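Local coordinates for protein eukaryotic translation initiation factor 5A-2 (Arabidopsis thaliana, PDB 3HKS) that promotes translation elongation and termination by binding between the exit and peptidyl sites of ribosomes stalled at polyproline and other difficult sequences, at residues K123-D127 against D128-A132. Residues are numbered along the deposited sequence; the frame is centred on the assembly and turned at random.
With EDO (1,2-ethanediol), chain F.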
ATOM      1  N   LYS A 123       6.887   8.174 -10.366  1.00 17.75           N
ATOM      2  CA  LYS A 123       6.437   8.529 -11.692  1.00 18.09           C
ATOM      3  C   LYS A 123       4.921   8.594 -11.710  1.00 17.73           C
ATOM      4  O   LYS A 123       4.260   8.231 -10.726  1.00 16.93           O
ATOM      5  CB  LYS A 123       6.967   7.530 -12.721  1.00 18.81           C
ATOM      6  CG  LYS A 123       8.505   7.454 -12.723  1.00 20.73           C
ATOM      7  CD  LYS A 123       9.054   6.830 -13.990  1.00 24.37           C
ATOM      8  CE  LYS A 123       9.024   7.816 -15.158  1.00 25.28           C
ATOM      9  NZ  LYS A 123       9.822   7.310 -16.309  1.00 28.24           N
ATOM     10  N   LEU A 124       4.381   9.109 -12.815  1.00 17.41           N
ATOM     11  CA  LEU A 124       2.940   9.164 -13.025  1.00 17.67           C
ATOM     12  C   LEU A 124       2.337   7.756 -12.940  1.00 17.93           C
ATOM     13  O   LEU A 124       2.922   6.798 -13.458  1.00 17.59           O
ATOM     14  CB  LEU A 124       2.613   9.807 -14.379  1.00 17.40           C
ATOM     15  CG  LEU A 124       2.873  11.313 -14.507  1.00 16.99           C
ATOM     16  CD1 LEU A 124       2.972  11.711 -15.970  1.00 15.12           C
ATOM     17  CD2 LEU A 124       1.757  12.099 -13.818  1.00 15.31           C
ATOM     18  N   PRO A 125       1.169   7.625 -12.286  1.00 18.55           N
ATOM     19  CA  PRO A 125       0.623   6.266 -12.153  1.00 19.35           C
ATOM     20  C   PRO A 125       0.194   5.691 -13.509  1.00 20.31           C
ATOM     21  O   PRO A 125      -0.071   6.446 -14.446  1.00 20.28           O
ATOM     22  CB  PRO A 125      -0.579   6.442 -11.218  1.00 18.80           C
ATOM     23  CG  PRO A 125      -0.910   7.916 -11.252  1.00 18.40           C
ATOM     24  CD  PRO A 125       0.305   8.663 -11.680  1.00 17.82           C
ATOM     25  N   THR A 126       0.143   4.364 -13.608  1.00 21.65           N
ATOM     26  CA  THR A 126      -0.304   3.683 -14.836  1.00 22.52           C
ATOM     27  C   THR A 126      -1.799   3.931 -15.130  1.00 22.36           C
ATOM     28  O   THR A 126      -2.210   3.941 -16.287  1.00 23.44           O
ATOM     29  CB  THR A 126       0.016   2.166 -14.796  1.00 23.28           C
ATOM     30  OG1 THR A 126      -0.702   1.550 -13.718  1.00 26.22           O
ATOM     31  CG2 THR A 126       1.521   1.927 -14.606  1.00 22.41           C
ATOM     32  N   ASP A 127      -2.584   4.161 -14.085  1.00 21.86           N
ATOM     33  CA  ASP A 127      -3.987   4.574 -14.192  1.00 22.03           C
ATOM     34  C   ASP A 127      -4.131   5.896 -14.969  1.00 21.66           C
ATOM     35  O   ASP A 127      -3.650   6.941 -14.530  1.00 21.62           O
ATOM     36  CB  ASP A 127      -4.570   4.721 -12.782  1.00 21.99           C
ATOM     37  CG  ASP A 127      -6.077   4.948 -12.769  1.00 24.45           C
ATOM     38  OD1 ASP A 127      -6.594   5.910 -13.375  1.00 24.73           O
ATOM     39  OD2 ASP A 127      -6.764   4.166 -12.084  1.00 30.34           O
ATOM     40  N   ASP A 128      -4.821   5.837 -16.107  1.00 20.79           N
ATOM     41  CA  ASP A 128      -4.976   6.978 -16.997  1.00 19.96           C
ATOM     42  C   ASP A 128      -5.837   8.088 -16.411  1.00 19.33           C
ATOM     43  O   ASP A 128      -5.628   9.258 -16.722  1.00 18.73           O
ATOM     44  CB  ASP A 128      -5.536   6.525 -18.350  1.00 20.33           C
ATOM     45  CG  ASP A 128      -4.505   5.789 -19.193  1.00 22.29           C
ATOM     46  OD1 ASP A 128      -3.285   5.981 -18.974  1.00 24.20           O
ATOM     47  OD2 ASP A 128      -4.912   5.015 -20.079  1.00 23.90           O
ATOM     48  N   GLY A 129      -6.806   7.721 -15.573  1.00 18.28           N
ATOM     49  CA  GLY A 129      -7.673   8.702 -14.934  1.00 17.68           C
ATOM     50  C   GLY A 129      -6.926   9.558 -13.917  1.00 17.66           C
ATOM     51  O   GLY A 129      -7.080  10.789 -13.883  1.00 17.17           O
ATOM     52  N   LEU A 130      -6.121   8.889 -13.092  1.00 16.72           N
ATOM     53  CA  LEU A 130      -5.286   9.530 -12.085  1.00 16.47           C
ATOM     54  C   LEU A 130      -4.244  10.435 -12.730  1.00 15.77           C
ATOM     55  O   LEU A 130      -4.027  11.539 -12.272  1.00 15.62           O
ATOM     56  CB  LEU A 130      -4.612   8.472 -11.207  1.00 16.37           C
ATOM     57  CG  LEU A 130      -5.122   8.172  -9.780  1.00 17.89           C
ATOM     58  CD1 LEU A 130      -6.596   8.504  -9.533  1.00 15.34           C
ATOM     59  CD2 LEU A 130      -4.794   6.720  -9.378  1.00 16.44           C
ATOM     60  N   THR A 131      -3.626   9.962 -13.805  1.00 15.51           N
ATOM     61  CA  THR A 131      -2.616  10.721 -14.536  1.00 15.47           C
ATOM     62  C   THR A 131      -3.191  11.964 -15.218  1.00 15.53           C
ATOM     63  O   THR A 131      -2.592  13.037 -15.145  1.00 15.71           O
ATOM     64  CB  THR A 131      -1.831   9.809 -15.520  1.00 15.63           C
ATOM     65  OG1 THR A 131      -0.892   9.040 -14.768  1.00 14.92           O
ATOM     66  CG2 THR A 131      -1.063  10.611 -16.587  1.00 15.17           C
ATOM     67  N   ALA A 132      -4.345  11.823 -15.868  1.00 15.04           N
ATOM     68  CA  ALA A 132      -5.013  12.963 -16.480  1.00 14.26           C
ATOM     69  C   ALA A 132      -5.408  13.999 -15.429  1.00 14.15           C
ATOM     70  O   ALA A 132      -5.284  15.200 -15.670  1.00 14.11           O
ATOM     71  CB  ALA A 132      -6.226  12.514 -17.273  1.00 14.23           C
TER
HETATM   72  C1  EDO F 163       4.684   5.493  -8.828  1.00 34.73           C
HETATM   73  O1  EDO F 163       5.902   5.346  -9.589  1.00 36.24           O
HETATM   74  C2  EDO F 163       3.476   5.204  -9.713  1.00 34.13           C
HETATM   75  O2  EDO F 163       2.293   4.993  -8.927  1.00 32.65           O
HETATM   76  O   HOH W   1      -1.121   6.953 -17.447  1.00 31.84           O
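Asp-127 OD1 accepts two backbone N-H groups from the first turn of the helix: Leu-130 N at 3.0 Å in a nearly straight bond (164° at the hydrogen), and Gly-129 N at 2.9 Å in a bent, weak one. Asp-127 is thus the N-cap. Its CG stands anti to the backbone N (chi1 -171°), which folds the carboxylate back over the helix start, and Leu-130 N meets OD1 from above the carboxylate plane. A negative carboxylate at the N-terminus would probably be stabilised by the helix dipole. The carbonyl of the same residue begins the helical bonding, Asp-127 O accepting from Thr-131 N at 3.1 Å. Thr-131 OG1, one turn into the helix, reaches back to the loop before the cap and donates to Pro-125 O at 2.7 Å. A water 2.8 Å from Asp-128 OD1 also lies near Pro-125 O and can link loop and helix, although it has more acceptors in reach than protons to give. Thr-131 OG1 also lies 3.3 Å from Pro-125 CD, at the proline ring, while Leu-124 CB comes to 3.6 Å from Thr-131 OG1. Pro-125 CG touches Leu-130 CB at 3.7 Å, the two side chains crossing at about a right angle. This surface turn joins the loop after strand 118-119 to helix 128-139 in the OB-fold domain; Pro-125 touches Ile-157 and Leu-130 touches Val-160, both on strand 154-163, and Leu-124 and Pro-125 meet Met-134 farther along the helix.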